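Local coordinates for protein evasin-3 (Rhipicephalus sanguineus, PDB 6I31) that binds and neutralises host CXC chemokines such as CXCL8 as a secreted tick salivary protein, breaking up the CXCL8 homodimer and blocking its interaction with the receptor CXCR2, at residues 16-21 with 54-59; 25-30 with 45-50. All coordinates share one frame; numbering follows the deposited sequence.

Contact 1 of 2, residues 16-21 with 54-59; sequences NFDVVS and IGNLSG. With CD (cadmium ion), chain C.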
# COMPACT_ATOMS: atom_id res chain seq x y z
N ASN A 16 5.91 -0.71 13.24
CA ASN A 16 5.66 0.70 12.90
C ASN A 16 4.96 0.84 11.56
O ASN A 16 4.59 1.96 11.23
CB ASN A 16 6.98 1.49 12.84
CG ASN A 16 7.74 1.56 14.13
OD1 ASN A 16 7.17 1.50 15.22
ND2 ASN A 16 9.04 1.70 14.01
N PHE A 17 4.80 -0.25 10.79
CA PHE A 17 4.29 -0.16 9.42
C PHE A 17 3.01 -0.89 9.14
O PHE A 17 2.79 -1.98 9.64
CB PHE A 17 5.37 -0.61 8.40
CG PHE A 17 6.61 0.24 8.49
CD1 PHE A 17 6.62 1.53 7.99
CD2 PHE A 17 7.77 -0.26 9.07
CE1 PHE A 17 7.77 2.33 8.10
CE2 PHE A 17 8.90 0.55 9.21
CZ PHE A 17 8.89 1.84 8.73
N ASP A 18 2.16 -0.24 8.36
CA ASP A 18 0.87 -0.77 7.94
C ASP A 18 0.80 -0.93 6.42
O ASP A 18 1.46 -0.21 5.69
CB ASP A 18 -0.28 0.17 8.40
CG ASP A 18 -0.44 0.26 9.92
OD1 ASP A 18 -0.10 -0.72 10.62
OD2 ASP A 18 -0.91 1.33 10.40
N VAL A 19 -0.01 -1.89 5.95
CA VAL A 19 -0.23 -2.06 4.51
C VAL A 19 -1.50 -1.29 4.18
O VAL A 19 -2.50 -1.43 4.87
CB VAL A 19 -0.36 -3.56 4.08
CG1 VAL A 19 -0.68 -3.67 2.59
CG2 VAL A 19 0.92 -4.34 4.40
N VAL A 20 -1.48 -0.51 3.12
CA VAL A 20 -2.65 0.26 2.72
C VAL A 20 -2.86 0.09 1.22
O VAL A 20 -1.93 -0.28 0.49
CB VAL A 20 -2.60 1.76 3.14
CG1 VAL A 20 -2.48 1.93 4.66
CG2 VAL A 20 -1.46 2.51 2.43
N SER A 21 -4.06 0.44 0.75
CA SER A 21 -4.38 0.38 -0.67
C SER A 21 -3.64 1.41 -1.50
O SER A 21 -3.39 2.54 -1.05
CB SER A 21 -5.89 0.49 -0.89
OG SER A 21 -6.20 0.43 -2.28
N ILE A 54 3.15 1.88 4.57
CA ILE A 54 3.37 3.22 5.10
C ILE A 54 3.58 3.13 6.59
O ILE A 54 3.17 2.15 7.24
CB ILE A 54 2.19 4.21 4.71
CG1 ILE A 54 0.80 3.77 5.26
CG2 ILE A 54 2.10 4.42 3.18
CD1 ILE A 54 0.45 4.30 6.67
N GLY A 55 4.20 4.16 7.12
CA GLY A 55 4.36 4.36 8.55
C GLY A 55 3.66 5.66 8.90
O GLY A 55 3.77 6.64 8.16
N ASN A 56 2.97 5.71 10.03
CA ASN A 56 2.32 6.94 10.44
C ASN A 56 3.24 7.75 11.31
O ASN A 56 3.88 7.21 12.21
CB ASN A 56 1.08 6.60 11.27
CG ASN A 56 -0.06 6.19 10.40
OD1 ASN A 56 -0.73 7.03 9.81
ND2 ASN A 56 -0.28 4.89 10.30
N LEU A 57 3.27 9.06 11.08
CA LEU A 57 3.95 9.94 11.98
C LEU A 57 2.86 10.52 12.92
O LEU A 57 1.84 11.06 12.43
CB LEU A 57 4.69 11.06 11.21
CG LEU A 57 5.62 11.90 12.11
CD1 LEU A 57 6.91 11.12 12.37
CD2 LEU A 57 6.00 13.22 11.41
N SER A 58 2.99 10.36 14.26
CA SER A 58 1.94 10.90 15.14
C SER A 58 2.46 12.14 15.85
O SER A 58 3.66 12.41 15.77
CB SER A 58 1.51 9.85 16.17
OG SER A 58 2.63 9.51 16.96
N GLY A 59 1.59 12.86 16.54
CA GLY A 59 1.99 14.03 17.31
C GLY A 59 1.54 15.33 16.71
O GLY A 59 1.73 16.36 17.34
CD CD C . -0.41 11.13 12.34
O HOH W 1 -2.46 3.24 9.18
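D18 and I54 face each other as an antiparallel hydrogen-bonded pair at one end of the knottin sheet, where the first strand, 17-22, runs beside the end of strand 47-55. Two backbone bonds join them: D18 N gives its proton to I54 O at 2.8 Å, and I54 N gives its own to D18 O at 2.9 Å. Both are nearly straight, as in regular sheet. I54 O also receives a CH...O contact from F17 CA, 3.4 Å away.

The side chains of D18 and I54 leave on the same face of the sheet. Aspartate suits this exposed position, where its charge can probably stay hydrated: a water donates to D18 OD2 at 2.7 Å and accepts from N56 ND2, so the carboxylate and the amide are linked through it. The two groups cross at about a right angle, their planes 60° apart, and OD2 and ND2 do not bond directly.

Next to this wet patch lies a small apolar one. V20 sets its two methyls against I54 CG1, and CG1 of V20 is 3.8 Å from that carbon. In I54, CG1 stands between the backbone N and the carbonyl carbon (chi1 61°), which carries it over to the valine; two beta-branched residues fit such extended backbone well. Strand 17-22 continues along its partner, V20 pairing by backbone bonds with K52.

On the other face, F17 also touches I53. G55 has no side chain, so F17 CD1 can come obliquely to 3.7 Å from G55 CA, while I54 O lies at the ring edge, near its plane. Beyond the sheet the chain leads to a cadmium ion, which E60 also binds and which L57 O reaches at 2.3 Å.

Contact 2 of 2, residues 25-30 with 45-50; sequences NCTSGQ and NKKGHC
C26 and G48 form the hydrogen-bonded pair at the middle of an antiparallel ladder in the disulfide-rich knottin scaffold, joining strand 24-27 to the start of strand 47-55. G48 N donates to C26 O at 2.9 Å, almost straight. The return bond, from C26 N to G48 O, is longer at 3.2 Å, and its donor stands 56° out of the carbonyl plane. Just past the ladder, where S28 and K46 lie outside the strands, S28 N donates to K46 O at 2.9 Å; S28 OG, turned toward K46 by its first torsion (chi1 54°), adds a weak bond to the same oxygen.

The tight side is the sulfur side. C26 SG takes the place between its backbone N and carbonyl carbon and sits against the backbone of H49, 3.3 Å from H49 C. C50 SG packs against C26 CB at 3.6 Å. These two cysteines belong to different disulfides, C26 with C39 and C50 with C33, so neighbouring crosslinks press together; as in other knottins, they probably do the work of a large hydrophobic core. G48 lies buried beside them, a small residue in a close-packed spot.

Across the sheet, N25, T27, K47 and H49 make a looser, more solvent-facing surface. N25 and H49 run side by side with amide and ring planes 87° apart, ND2 coming obliquely to the imidazole at CD2. At the tip the strand enters a type II turn from T27 to Q30, with glycine at its third position; Q30 NE2 donates to T27 OG1, a tentative bond because Q30 is poorly ordered. The amine end of K47 leads off, as befits a long charged chain, while its CG rests 3.8 Å from T27 CG2.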
# COMPACT_ATOMS: atom_id res chain seq x y z
N ASN A 25 -6.31 -2.33 -9.58
CA ASN A 25 -6.34 -3.78 -9.79
C ASN A 25 -5.04 -4.16 -10.49
O ASN A 25 -4.45 -3.35 -11.21
CB ASN A 25 -7.52 -4.22 -10.70
CG ASN A 25 -8.89 -3.79 -10.27
OD1 ASN A 25 -9.85 -3.82 -11.05
ND2 ASN A 25 -9.03 -3.36 -9.05
N CYS A 26 -4.58 -5.39 -10.29
CA CYS A 26 -3.37 -5.86 -10.93
C CYS A 26 -3.46 -7.36 -11.16
O CYS A 26 -4.27 -8.05 -10.54
CB CYS A 26 -2.19 -5.52 -10.03
SG CYS A 26 -2.37 -6.15 -8.35
N THR A 27 -2.64 -7.85 -12.08
CA THR A 27 -2.55 -9.29 -12.36
C THR A 27 -1.09 -9.64 -12.22
O THR A 27 -0.24 -8.84 -12.61
CB THR A 27 -3.08 -9.64 -13.75
OG1 THR A 27 -2.21 -9.03 -14.71
CG2 THR A 27 -4.50 -9.17 -13.97
N SER A 28 -0.80 -10.83 -11.69
CA SER A 28 0.55 -11.33 -11.52
C SER A 28 1.27 -11.45 -12.87
O SER A 28 0.62 -11.77 -13.89
CB SER A 28 0.51 -12.72 -10.88
OG SER A 28 -0.33 -13.56 -11.65
N GLY A 29 2.58 -11.23 -12.86
CA GLY A 29 3.40 -11.36 -14.06
C GLY A 29 3.54 -10.08 -14.86
O GLY A 29 4.59 -9.85 -15.46
N GLN A 30 2.48 -9.25 -14.88
CA GLN A 30 2.46 -7.97 -15.57
C GLN A 30 2.96 -6.91 -14.59
O GLN A 30 2.55 -6.93 -13.43
CB GLN A 30 1.03 -7.62 -16.05
CG GLN A 30 0.37 -8.71 -16.90
CD GLN A 30 -0.71 -8.18 -17.81
OE1 GLN A 30 -0.51 -8.01 -19.02
NE2 GLN A 30 -1.89 -7.93 -17.26
N ASN A 45 -4.40 -17.20 -6.99
CA ASN A 45 -5.15 -16.26 -7.82
C ASN A 45 -4.21 -15.46 -8.69
O ASN A 45 -3.13 -15.06 -8.22
CB ASN A 45 -5.99 -15.30 -6.94
CG ASN A 45 -7.15 -16.03 -6.31
OD1 ASN A 45 -7.16 -16.41 -5.14
ND2 ASN A 45 -8.13 -16.30 -7.09
N LYS A 46 -4.57 -15.27 -9.98
CA LYS A 46 -3.75 -14.44 -10.88
C LYS A 46 -4.10 -12.97 -10.68
O LYS A 46 -3.30 -12.11 -11.06
CB LYS A 46 -3.99 -14.81 -12.37
CG LYS A 46 -3.42 -16.16 -12.81
CD LYS A 46 -3.75 -16.43 -14.29
CE LYS A 46 -3.27 -17.78 -14.78
NZ LYS A 46 -3.67 -18.01 -16.19
N LYS A 47 -5.31 -12.64 -10.17
CA LYS A 47 -5.76 -11.24 -10.04
C LYS A 47 -5.82 -10.79 -8.59
O LYS A 47 -6.27 -11.55 -7.72
CB LYS A 47 -7.13 -11.05 -10.71
CG LYS A 47 -7.10 -11.28 -12.25
CD LYS A 47 -8.47 -11.07 -12.96
CE LYS A 47 -9.32 -12.32 -12.93
NZ LYS A 47 -10.47 -12.29 -13.90
N GLY A 48 -5.38 -9.57 -8.35
CA GLY A 48 -5.36 -9.00 -7.01
C GLY A 48 -5.45 -7.49 -7.03
O GLY A 48 -6.09 -6.90 -7.91
N HIS A 49 -4.86 -6.85 -6.03
CA HIS A 49 -4.90 -5.40 -5.89
C HIS A 49 -3.54 -4.87 -5.53
O HIS A 49 -2.72 -5.59 -4.95
CB HIS A 49 -5.90 -4.99 -4.82
CG HIS A 49 -7.29 -5.37 -5.18
ND1 HIS A 49 -7.80 -6.60 -4.85
CD2 HIS A 49 -8.20 -4.71 -5.93
CE1 HIS A 49 -9.01 -6.63 -5.36
NE2 HIS A 49 -9.29 -5.51 -6.00
N CYS A 50 -3.29 -3.61 -5.87
CA CYS A 50 -2.06 -2.92 -5.54
C CYS A 50 -2.12 -2.38 -4.13
O CYS A 50 -3.11 -1.76 -3.73
CB CYS A 50 -1.76 -1.81 -6.54
SG CYS A 50 -1.64 -2.39 -8.25

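Overall arrangement
Both contacts draw on one long strand, 47-55: contact 2 pairs its beginning with strand 24-27, and contact 1 pairs its end with strand 17-22. Their centres are 23 Å apart, on opposite sides of the chain's centre, and in sequence contact 2 is nested within the loop that contact 1 closes. They meet where S21 OG comes within 4.1 Å of C50 O, a packing contact. Near this junction C50 also makes backbone hydrogen bonds with C22 and K24. Strand 47-55 thus runs from the disulfide-knotted end toward the end that carries the cadmium ion. The knottin scaffold to which both contacts belong directs the CXC-chemokine specificity of evasins.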